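Local coordinates for tetracycline Repressor, class A (Pseudomonas sp., PDB 5MRU), which represses the tetracycline resistance gene by binding its operator DNA through a helix-turn-helix, and loses affinity for that DNA when tetracycline binds, at residues 54-59 / 97-102; 77-82 / 132-137; 88-93 / 140-145; 119-124 / 128-133. One frame throughout, in Å; residues are numbered along the deposited sequence.

Contact 1 (54-59 / 97-102). With MG (magnesium ion), chain C; TDC (5a,6-anhydrotetracycline), chain B.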
# COMPACT_ATOMS: atom_id res chain seq x y z
N ALA A 54 -12.36 -12.28 -6.66
CA ALA A 54 -13.80 -12.13 -6.49
C ALA A 54 -14.12 -11.28 -5.23
O ALA A 54 -14.97 -10.38 -5.27
CB ALA A 54 -14.47 -13.50 -6.42
N LEU A 55 -13.46 -11.55 -4.12
CA LEU A 55 -13.74 -10.77 -2.93
C LEU A 55 -13.33 -9.34 -3.17
O LEU A 55 -14.02 -8.44 -2.79
CB LEU A 55 -13.02 -11.32 -1.72
CG LEU A 55 -13.30 -12.78 -1.35
CD1 LEU A 55 -12.37 -13.18 -0.20
CD2 LEU A 55 -14.76 -13.08 -1.01
N ALA A 56 -12.21 -9.12 -3.82
CA ALA A 56 -11.79 -7.77 -4.19
C ALA A 56 -12.89 -7.03 -4.87
O ALA A 56 -13.18 -5.90 -4.51
CB ALA A 56 -10.60 -7.82 -5.11
N GLU A 57 -13.47 -7.66 -5.88
CA GLU A 57 -14.55 -7.04 -6.64
C GLU A 57 -15.79 -6.81 -5.76
O GLU A 57 -16.39 -5.76 -5.81
CB GLU A 57 -14.91 -7.88 -7.87
CG GLU A 57 -13.72 -8.16 -8.78
CD GLU A 57 -14.09 -8.22 -10.26
OE1 GLU A 57 -14.96 -9.05 -10.63
OE2 GLU A 57 -13.52 -7.41 -11.06
N ALA A 58 -16.14 -7.79 -4.94
CA ALA A 58 -17.34 -7.70 -4.10
C ALA A 58 -17.28 -6.53 -3.13
O ALA A 58 -18.29 -5.83 -2.90
CB ALA A 58 -17.55 -8.99 -3.34
N MET A 59 -16.10 -6.29 -2.59
CA MET A 59 -15.93 -5.23 -1.64
C MET A 59 -16.33 -3.90 -2.20
O MET A 59 -16.97 -3.11 -1.53
CB MET A 59 -14.51 -5.21 -1.13
CG MET A 59 -14.28 -6.27 -0.08
SD MET A 59 -12.61 -6.13 0.54
CE MET A 59 -12.38 -7.85 0.94
N ALA A 97 -7.16 -4.12 1.90
CA ALA A 97 -6.25 -3.42 0.98
C ALA A 97 -5.29 -4.40 0.35
O ALA A 97 -4.90 -4.24 -0.79
CB ALA A 97 -5.47 -2.34 1.72
N ARG A 98 -4.92 -5.40 1.12
CA ARG A 98 -3.94 -6.35 0.75
C ARG A 98 -4.52 -7.16 -0.35
O ARG A 98 -3.87 -7.46 -1.33
CB ARG A 98 -3.66 -7.26 1.93
CG ARG A 98 -2.37 -7.98 1.79
CD ARG A 98 -2.14 -8.92 2.95
NE ARG A 98 -1.67 -10.21 2.48
CZ ARG A 98 -1.79 -11.32 3.19
NH1 ARG A 98 -1.35 -12.47 2.71
NH2 ARG A 98 -2.35 -11.27 4.38
N ILE A 99 -5.79 -7.49 -0.20
CA ILE A 99 -6.48 -8.29 -1.19
C ILE A 99 -6.53 -7.63 -2.54
O ILE A 99 -6.33 -8.27 -3.55
CB ILE A 99 -7.86 -8.68 -0.66
CG1 ILE A 99 -7.66 -9.79 0.36
CG2 ILE A 99 -8.77 -9.16 -1.77
CD1 ILE A 99 -8.94 -10.29 0.96
N HIS A 100 -6.72 -6.32 -2.52
CA HIS A 100 -6.92 -5.51 -3.74
C HIS A 100 -5.67 -5.36 -4.54
O HIS A 100 -5.71 -5.15 -5.75
CB HIS A 100 -7.37 -4.12 -3.36
CG HIS A 100 -7.55 -3.25 -4.53
ND1 HIS A 100 -8.74 -3.17 -5.21
CD2 HIS A 100 -6.68 -2.47 -5.20
CE1 HIS A 100 -8.61 -2.35 -6.24
NE2 HIS A 100 -7.36 -1.93 -6.27
N ALA A 101 -4.54 -5.43 -3.85
CA ALA A 101 -3.25 -5.20 -4.48
C ALA A 101 -3.02 -6.17 -5.61
O ALA A 101 -3.28 -7.36 -5.48
CB ALA A 101 -2.15 -5.35 -3.45
N GLY A 102 -2.55 -5.65 -6.73
CA GLY A 102 -2.32 -6.46 -7.89
C GLY A 102 -3.56 -6.81 -8.68
O GLY A 102 -3.45 -7.46 -9.68
MG MG C . -6.99 -2.27 -8.49
O12 TDC B . -7.91 -0.05 -8.20
C12 TDC B . -8.27 0.83 -9.03
C1B TDC B . -7.64 0.92 -10.36
C11 TDC B . -6.68 -0.03 -10.71
O11 TDC B . -6.31 -1.03 -9.82
C1A TDC B . -6.07 0.01 -11.95
C10 TDC B . -5.11 -0.94 -12.29
O10 TDC B . -4.71 -1.95 -11.42
C9 TDC B . -4.48 -0.89 -13.61
C8 TDC B . -4.86 0.10 -14.49
C7 TDC B . -5.82 1.03 -14.11
C61 TDC B . -6.43 1.00 -12.86
C6 TDC B . -7.40 1.96 -12.50
C62 TDC B . -7.85 3.07 -13.41
C51 TDC B . -8.02 1.91 -11.25
C5 TDC B . -9.05 2.96 -10.87
C1C TDC B . -9.40 1.78 -8.74
C1 TDC B . -10.69 1.30 -9.42
O1 TDC B . -10.70 0.22 -10.01
O1C TDC B . -9.58 1.98 -7.36
C41 TDC B . -9.15 3.13 -9.34
C4 TDC B . -10.25 4.18 -8.99
N4 TDC B . -10.01 5.16 -7.86
C43 TDC B . -9.29 4.60 -6.68
C42 TDC B . -9.17 6.27 -8.44
C3 TDC B . -11.65 3.56 -8.96
O3 TDC B . -12.57 4.34 -8.77
C2 TDC B . -11.85 2.16 -9.26
C21 TDC B . -13.21 1.60 -9.35
O21 TDC B . -14.20 2.34 -9.27
N21 TDC B . -13.42 0.30 -9.66
O HOH W 1 -10.92 -4.03 -3.78
O HOH W 2 -9.31 -2.31 -9.28
O HOH W 3 -5.01 -2.76 -8.35

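Contact 2 (77-82 / 132-137). With TDC (5a,6-anhydrotetracycline), chain B.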
# COMPACT_ATOMS: atom_id res chain seq x y z
N SER A 77 -14.29 17.33 -6.46
CA SER A 77 -15.27 16.64 -5.64
C SER A 77 -15.40 15.16 -6.01
O SER A 77 -15.64 14.35 -5.13
CB SER A 77 -16.63 17.30 -5.75
OG SER A 77 -17.22 16.98 -7.00
N PHE A 78 -15.21 14.83 -7.29
CA PHE A 78 -15.22 13.43 -7.74
C PHE A 78 -14.00 12.62 -7.26
O PHE A 78 -14.16 11.53 -6.70
CB PHE A 78 -15.29 13.33 -9.26
CG PHE A 78 -14.93 11.98 -9.78
CD1 PHE A 78 -15.76 10.90 -9.54
CD2 PHE A 78 -13.73 11.76 -10.44
CE1 PHE A 78 -15.40 9.62 -9.96
CE2 PHE A 78 -13.38 10.48 -10.88
CZ PHE A 78 -14.22 9.41 -10.63
N LEU A 79 -12.80 13.11 -7.53
CA LEU A 79 -11.58 12.42 -7.09
C LEU A 79 -11.50 12.28 -5.59
O LEU A 79 -11.01 11.25 -5.09
CB LEU A 79 -10.33 13.15 -7.54
CG LEU A 79 -10.07 13.19 -9.04
CD1 LEU A 79 -8.94 14.17 -9.35
CD2 LEU A 79 -9.80 11.83 -9.65
N THR A 80 -11.95 13.32 -4.88
CA THR A 80 -11.95 13.33 -3.42
C THR A 80 -12.91 12.28 -2.92
O THR A 80 -12.52 11.35 -2.21
CB THR A 80 -12.40 14.68 -2.85
OG1 THR A 80 -11.36 15.65 -3.01
CG2 THR A 80 -12.72 14.53 -1.38
N GLY A 81 -14.16 12.44 -3.33
CA GLY A 81 -15.19 11.50 -2.97
C GLY A 81 -14.83 10.09 -3.36
O GLY A 81 -14.93 9.15 -2.54
N ASN A 82 -14.40 9.95 -4.62
CA ASN A 82 -13.92 8.68 -5.19
C ASN A 82 -12.90 7.97 -4.36
O ASN A 82 -12.98 6.78 -4.19
CB ASN A 82 -13.27 8.95 -6.51
CG ASN A 82 -12.68 7.73 -7.11
OD1 ASN A 82 -11.46 7.64 -7.26
ND2 ASN A 82 -13.54 6.79 -7.48
N ASN A 132 -2.69 9.05 -14.50
CA ASN A 132 -1.85 9.36 -13.33
C ASN A 132 -2.62 9.81 -12.09
O ASN A 132 -2.28 9.42 -10.98
CB ASN A 132 -0.80 10.43 -13.65
CG ASN A 132 0.17 10.66 -12.48
OD1 ASN A 132 0.17 11.71 -11.84
ND2 ASN A 132 0.97 9.65 -12.19
N ALA A 133 -3.65 10.62 -12.28
CA ALA A 133 -4.53 11.01 -11.17
C ALA A 133 -5.24 9.80 -10.51
O ALA A 133 -5.47 9.79 -9.31
CB ALA A 133 -5.55 12.05 -11.62
N LEU A 134 -5.61 8.80 -11.30
CA LEU A 134 -6.39 7.72 -10.77
C LEU A 134 -5.42 6.76 -10.13
O LEU A 134 -5.60 6.35 -8.99
CB LEU A 134 -7.23 7.06 -11.86
CG LEU A 134 -8.30 8.00 -12.48
CD1 LEU A 134 -9.23 7.28 -13.44
CD2 LEU A 134 -9.15 8.71 -11.42
N MET A 135 -4.36 6.44 -10.83
CA MET A 135 -3.40 5.52 -10.28
C MET A 135 -2.85 6.06 -8.95
O MET A 135 -2.87 5.38 -7.93
CB MET A 135 -2.26 5.23 -11.28
CG MET A 135 -2.07 3.74 -11.53
SD MET A 135 -3.46 2.93 -12.38
CE MET A 135 -2.91 3.21 -14.08
N THR A 136 -2.39 7.29 -8.97
CA THR A 136 -1.70 7.85 -7.82
C THR A 136 -2.58 7.87 -6.56
O THR A 136 -2.14 7.53 -5.47
CB THR A 136 -1.22 9.26 -8.17
OG1 THR A 136 -0.16 9.17 -9.15
CG2 THR A 136 -0.72 9.98 -6.95
N ILE A 137 -3.83 8.26 -6.74
CA ILE A 137 -4.83 8.24 -5.68
C ILE A 137 -5.00 6.81 -5.24
O ILE A 137 -4.99 6.51 -4.05
CB ILE A 137 -6.18 8.83 -6.17
CG1 ILE A 137 -6.07 10.35 -6.28
CG2 ILE A 137 -7.33 8.50 -5.22
CD1 ILE A 137 -7.27 10.99 -6.89
O12 TDC B . -7.91 -0.05 -8.20
C12 TDC B . -8.27 0.83 -9.03
C1B TDC B . -7.64 0.92 -10.36
C11 TDC B . -6.68 -0.03 -10.71
O11 TDC B . -6.31 -1.03 -9.82
C1A TDC B . -6.07 0.01 -11.95
C10 TDC B . -5.11 -0.94 -12.29
O10 TDC B . -4.71 -1.95 -11.42
C9 TDC B . -4.48 -0.89 -13.61
C8 TDC B . -4.86 0.10 -14.49
C7 TDC B . -5.82 1.03 -14.11
C61 TDC B . -6.43 1.00 -12.86
C6 TDC B . -7.40 1.96 -12.50
C62 TDC B . -7.85 3.07 -13.41
C51 TDC B . -8.02 1.91 -11.25
C5 TDC B . -9.05 2.96 -10.87
C1C TDC B . -9.40 1.78 -8.74
C1 TDC B . -10.69 1.30 -9.42
O1 TDC B . -10.70 0.22 -10.01
O1C TDC B . -9.58 1.98 -7.36
C41 TDC B . -9.15 3.13 -9.34
C4 TDC B . -10.25 4.18 -8.99
N4 TDC B . -10.01 5.16 -7.86
C43 TDC B . -9.29 4.60 -6.68
C42 TDC B . -9.17 6.27 -8.44
C3 TDC B . -11.65 3.56 -8.96
O3 TDC B . -12.57 4.34 -8.77
C2 TDC B . -11.85 2.16 -9.26
C21 TDC B . -13.21 1.60 -9.35
O21 TDC B . -14.20 2.34 -9.27
N21 TDC B . -13.42 0.30 -9.66

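Contact 3 (88-93 / 140-145)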
# COMPACT_ATOMS: atom_id res chain seq x y z
N GLN A 88 -13.06 3.46 1.98
CA GLN A 88 -14.06 2.82 2.86
C GLN A 88 -14.43 1.40 2.40
O GLN A 88 -14.70 0.52 3.24
CB GLN A 88 -15.32 3.69 3.00
CG GLN A 88 -15.07 4.99 3.76
CD GLN A 88 -14.51 4.77 5.16
OE1 GLN A 88 -13.71 5.58 5.66
NE2 GLN A 88 -14.89 3.65 5.79
N ALA A 89 -14.40 1.16 1.09
CA ALA A 89 -14.62 -0.20 0.57
C ALA A 89 -13.51 -1.13 1.05
O ALA A 89 -13.74 -2.26 1.43
CB ALA A 89 -14.68 -0.15 -0.94
N LEU A 90 -12.28 -0.62 1.04
CA LEU A 90 -11.13 -1.37 1.51
C LEU A 90 -11.16 -1.65 3.01
O LEU A 90 -10.81 -2.76 3.43
CB LEU A 90 -9.84 -0.64 1.15
CG LEU A 90 -9.56 -0.49 -0.33
CD1 LEU A 90 -8.16 0.05 -0.62
CD2 LEU A 90 -9.74 -1.82 -1.04
N LEU A 91 -11.63 -0.66 3.79
CA LEU A 91 -11.68 -0.73 5.25
C LEU A 91 -12.86 -1.54 5.82
O LEU A 91 -12.77 -2.04 6.93
CB LEU A 91 -11.66 0.70 5.85
CG LEU A 91 -10.32 1.52 5.81
CD1 LEU A 91 -10.48 2.97 6.23
CD2 LEU A 91 -9.22 0.89 6.68
N ALA A 92 -13.95 -1.68 5.07
CA ALA A 92 -15.07 -2.55 5.44
C ALA A 92 -14.74 -4.03 5.75
O ALA A 92 -15.58 -4.74 6.29
CB ALA A 92 -16.11 -2.56 4.32
N TYR A 93 -13.59 -4.53 5.34
CA TYR A 93 -13.29 -5.93 5.56
C TYR A 93 -11.84 -6.05 5.92
O TYR A 93 -11.00 -5.33 5.43
CB TYR A 93 -13.63 -6.79 4.31
CG TYR A 93 -15.12 -6.89 4.05
CD1 TYR A 93 -15.78 -5.94 3.30
CD2 TYR A 93 -15.89 -7.93 4.60
CE1 TYR A 93 -17.16 -6.02 3.11
CE2 TYR A 93 -17.24 -8.02 4.38
CZ TYR A 93 -17.87 -7.06 3.63
OH TYR A 93 -19.21 -7.15 3.44
N PHE A 140 -1.87 5.63 -3.32
CA PHE A 140 -1.87 6.29 -2.03
C PHE A 140 -2.85 5.63 -1.07
O PHE A 140 -2.55 5.44 0.10
CB PHE A 140 -2.29 7.75 -2.18
CG PHE A 140 -2.46 8.46 -0.87
CD1 PHE A 140 -1.39 8.61 -0.01
CD2 PHE A 140 -3.70 8.95 -0.49
CE1 PHE A 140 -1.54 9.27 1.20
CE2 PHE A 140 -3.87 9.62 0.73
CZ PHE A 140 -2.79 9.78 1.57
N THR A 141 -4.04 5.33 -1.57
CA THR A 141 -5.14 4.83 -0.75
C THR A 141 -4.81 3.42 -0.23
O THR A 141 -4.81 3.15 0.99
CB THR A 141 -6.42 4.81 -1.57
OG1 THR A 141 -6.58 6.08 -2.20
CG2 THR A 141 -7.65 4.53 -0.72
N VAL A 142 -4.47 2.53 -1.15
CA VAL A 142 -4.10 1.16 -0.82
C VAL A 142 -2.97 1.22 0.23
O VAL A 142 -3.01 0.56 1.28
CB VAL A 142 -3.68 0.41 -2.10
CG1 VAL A 142 -3.16 -0.96 -1.80
CG2 VAL A 142 -4.86 0.27 -3.04
N GLY A 143 -1.99 2.08 -0.03
CA GLY A 143 -0.89 2.28 0.90
C GLY A 143 -1.44 2.67 2.25
O GLY A 143 -1.18 1.99 3.25
N ALA A 144 -2.25 3.75 2.28
CA ALA A 144 -2.74 4.27 3.57
C ALA A 144 -3.52 3.19 4.33
O ALA A 144 -3.28 2.96 5.52
CB ALA A 144 -3.59 5.49 3.37
N VAL A 145 -4.40 2.48 3.63
CA VAL A 145 -5.24 1.52 4.29
C VAL A 145 -4.39 0.36 4.75
O VAL A 145 -4.53 -0.08 5.89
CB VAL A 145 -6.35 1.03 3.37
CG1 VAL A 145 -7.10 -0.13 4.01
CG2 VAL A 145 -7.30 2.18 3.04

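Contact 4 (119-124 / 128-133)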
# COMPACT_ATOMS: atom_id res chain seq x y z
N PHE A 119 -14.72 11.72 -18.10
CA PHE A 119 -15.07 12.84 -17.24
C PHE A 119 -13.87 13.75 -16.98
O PHE A 119 -13.97 14.96 -17.12
CB PHE A 119 -15.65 12.32 -15.92
CG PHE A 119 -15.99 13.41 -14.94
CD1 PHE A 119 -17.14 14.16 -15.10
CD2 PHE A 119 -15.17 13.67 -13.86
CE1 PHE A 119 -17.46 15.17 -14.21
CE2 PHE A 119 -15.49 14.66 -12.96
CZ PHE A 119 -16.63 15.42 -13.13
N LEU A 120 -12.73 13.18 -16.59
CA LEU A 120 -11.58 14.00 -16.24
C LEU A 120 -11.01 14.70 -17.47
O LEU A 120 -10.65 15.89 -17.41
CB LEU A 120 -10.51 13.17 -15.56
CG LEU A 120 -10.90 12.52 -14.20
CD1 LEU A 120 -10.03 11.31 -13.92
CD2 LEU A 120 -10.84 13.48 -13.02
N CYS A 121 -10.97 13.99 -18.59
CA CYS A 121 -10.62 14.63 -19.86
C CYS A 121 -11.61 15.74 -20.17
O CYS A 121 -11.21 16.86 -20.50
CB CYS A 121 -10.57 13.61 -20.98
SG CYS A 121 -9.26 12.40 -20.69
N GLU A 122 -12.90 15.45 -20.03
CA GLU A 122 -13.94 16.46 -20.15
C GLU A 122 -13.56 17.73 -19.39
O GLU A 122 -13.77 18.83 -19.87
CB GLU A 122 -15.28 15.94 -19.60
CG GLU A 122 -16.48 16.29 -20.47
CD GLU A 122 -16.44 15.59 -21.81
OE1 GLU A 122 -16.04 14.40 -21.84
OE2 GLU A 122 -16.81 16.24 -22.82
N ALA A 123 -13.01 17.54 -18.18
CA ALA A 123 -12.76 18.65 -17.26
C ALA A 123 -11.42 19.39 -17.41
O ALA A 123 -11.23 20.44 -16.78
CB ALA A 123 -12.93 18.16 -15.83
N GLY A 124 -10.49 18.86 -18.21
CA GLY A 124 -9.27 19.61 -18.59
C GLY A 124 -7.91 18.96 -18.36
O GLY A 124 -6.87 19.61 -18.52
N GLY A 128 -2.57 11.16 -20.21
CA GLY A 128 -1.59 10.62 -19.28
C GLY A 128 -1.75 11.19 -17.89
O GLY A 128 -1.46 10.51 -16.90
N ASP A 129 -2.18 12.45 -17.82
CA ASP A 129 -2.49 13.07 -16.54
C ASP A 129 -3.66 12.40 -15.86
O ASP A 129 -3.66 12.24 -14.64
CB ASP A 129 -2.81 14.56 -16.70
CG ASP A 129 -1.59 15.40 -16.91
OD1 ASP A 129 -0.53 15.00 -16.39
OD2 ASP A 129 -1.68 16.45 -17.59
N ALA A 130 -4.67 12.04 -16.64
CA ALA A 130 -5.87 11.43 -16.05
C ALA A 130 -5.57 10.04 -15.49
O ALA A 130 -6.03 9.71 -14.41
CB ALA A 130 -7.01 11.39 -17.06
N VAL A 131 -4.81 9.23 -16.23
CA VAL A 131 -4.39 7.92 -15.77
C VAL A 131 -3.62 8.10 -14.48
O VAL A 131 -3.89 7.40 -13.50
CB VAL A 131 -3.46 7.17 -16.75
CG1 VAL A 131 -3.27 5.73 -16.27
CG2 VAL A 131 -3.99 7.20 -18.17
N ASN A 132 -2.69 9.05 -14.50
CA ASN A 132 -1.85 9.36 -13.33
C ASN A 132 -2.62 9.81 -12.09
O ASN A 132 -2.28 9.42 -10.98
CB ASN A 132 -0.80 10.43 -13.65
CG ASN A 132 0.17 10.66 -12.48
OD1 ASN A 132 0.17 11.71 -11.84
ND2 ASN A 132 0.97 9.65 -12.19
N ALA A 133 -3.65 10.62 -12.28
CA ALA A 133 -4.53 11.01 -11.17
C ALA A 133 -5.24 9.80 -10.51
O ALA A 133 -5.47 9.79 -9.31
CB ALA A 133 -5.55 12.05 -11.62

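Contact 1 (54-59 / 97-102)
Ile99 meets helix 48-63 with its two branches splayed over different residues. Its CG2, anti to the backbone N, rests on the Ala56 backbone and methyl, with Ile99 CG2 to Ala56 CB at 4.0 Å; its longer branch ends at Met59, where Ile99 CD1 lies 4.2 Å from Met59 CE. The small side chain of Ala56 lets the backbones close in, Ala56 CA to His100 CA being 5.4 Å.

Beside this apolar patch His100 carries its ring to the drug, CG anti to the backbone N (chi1 178°). NE2 binds the magnesium ion at 2.3 Å, and O12 of anhydrotetracycline lies at the ring edge, in its plane. O11 and O12 of the drug and two waters also bind the metal. A third water fixes the ring's other nitrogen: it accepts from His100 ND1 at 2.7 Å and donates to Ala56 O at 3.0 Å. This bridge links the metal ligand, through one water, to the backbone of helix 48-63.

Helix 7-24 of the DNA-binding domain covers the patch, with Leu17 on both Met59 and Ile99. Helix 127-153 packs on His100 through Val142, while Glu147 of the second subunit accepts from Gly102 N.

Contact 2 (77-82 / 132-137)
Beside the tetracycline pocket, helix 75-91 packs on helix 127-153 through Leu79, Leu134 and Ile137; Leu134, Asn82 and Met135 reach the drug. Leu79 extends its CD2 between two partners, 3.6 Å from Leu134 CD2 and 3.8 Å from Ile137 CD1. Its side chain crosses each of theirs at about a right angle, and the Ile137 CD1 methyl also lies 3.8 Å from Leu79 CB. The backbones stay well apart, so side chains alone fill the interval between the helices.

One turn along from Leu79, Asn82 reads the polar end of anhydrotetracycline with both ends of its amide. Its CG stands anti to the backbone N (chi1 176°); OD1 accepts from the drug's N4 at 2.9 Å, and ND2 donates to the drug's O3 at 2.9 Å along an almost straight N-H...O line of 178°. Engaging both amide ends in this way fixes the rotation of the group. Such a pocket, enclosed by helices of the C-terminal domain, is the inducer site of the TetR family, and the two helices of this contact treat the ligand differently. Helix 127-153 offers it apolar surface: Leu134 CD2 touches the N-methyl carbon C42, while Met135, its chain bent at chi2 and chi3, brings SD to 3.5 Å from the drug's ring carbon C7. Leu120 of helix 107-123 packs on Leu79 and Leu134, and helix 183-199 places Leu198 on Leu79 and Ile194 on Ile137.

Contact 3 (88-93 / 140-145)
Val145 and Leu90 bury the most surface in this contact, with Leu91 next, and the packing is best followed from the valine. Both Val145 and Leu90 point into the interface, and Val145 CG1 is the methyl on which two leucines converge. It lies 3.6 Å from Leu91 CD2 and 4.0 Å from Leu90 CB. The valine's first torsion (chi1 171°) sets CG1 anti to its backbone N and brings that methyl between the two side chains, while CG2 approaches Leu91 CG less closely.

The leucines follow one another at the C-terminal part of helix 75-91 and therefore leave the backbone in different directions. Leu90 projects straight at helix 127-153; beyond the contact of its CB with Val145, it reaches on with CD1 to Val142 CG2 at 4.1 Å. Leu91 starts off to one side, yet its CD2 bends back to the valine, and the two side chains meet at a slant. Val142 and Val145, three residues apart, thus present neighbouring branched side chains of one helical face to the pair of leucines.

Helix 96-100 lies against the same patch: His100, the magnesium ligand, touches Leu90 and Val142, and Ala97 touches Val145. Val142 also packs on Glu147 of the second subunit.

No hydrogen bond or charge pair joins the two segments. The cohesion between them comes from methyl and methylene groups meeting in a largely buried interface, with Leu91 at the less buried side, so it depends on the fit of these branched side chains and probably on the exclusion of water.

Contact 4 (119-124 / 128-133)
Two consecutive helices joined by a short connection bring Leu120 opposite Ala130, their CA atoms 6.3 Å apart. The first helix finishes in a Schellman motif at Gly124, whose positive phi (127°), a backbone conformation that glycine adopts readily, turns the chain out of the helix. Gly124 N donates back into the last turn, to Cys121 O at 3.1 Å. After a few residues the chain is helical again, and regular backbone bonds such as Ala133 N to Asp129 O, 2.9 Å, carry helix 127-153 onward.

The touching atoms are a methyl, a methylene and a sulfur. Ala130 directs its single methyl at the first helix, where it meets Leu120 through the CB of that residue: Leu120 CB to Ala130 CB is 4.2 Å. Cys121, the next residue along, reaches the same methyl with its sulfur, Cys121 SG lying 4.4 Å from Ala130 CB. One alanine methyl therefore receives both neighbours, and it is the shortness of this side chain that lets the two backbones come near each other. The contact is an apolar packing of two consecutive helices across a short connection within the ligand-binding domain, and it contains no hydrogen bond from one segment to the other.

Around it, Leu120 also packs on Leu79 of helix 75-91, and Ala123 meets Trp75 at the start of that helix. Farther along helix 127-153, Asn132 packs on Val193 of the second subunit.

Overall arrangement
Helix 127-153 runs through contacts 2, 3 and 4, and helix 75-91 joins it in contacts 2 and 3, whose centres lie about 14 Å apart. Contact 4 shares Asn132 and Ala133 with contact 2, and the two touch through Leu120; along the chain it is nested inside the loop closed by contact 3. The centre of contact 1 is about 10 Å from that of contact 3, which it touches, and about 24 Å from that of contact 4. Contacts 1 and 2 do not touch, but both hold the drug. Through His100, magnesium and a water, the inducer is connected to helix 48-63, which packs on helix 7-24 of the DNA-binding domain, consistent with ligand-controlled operator release.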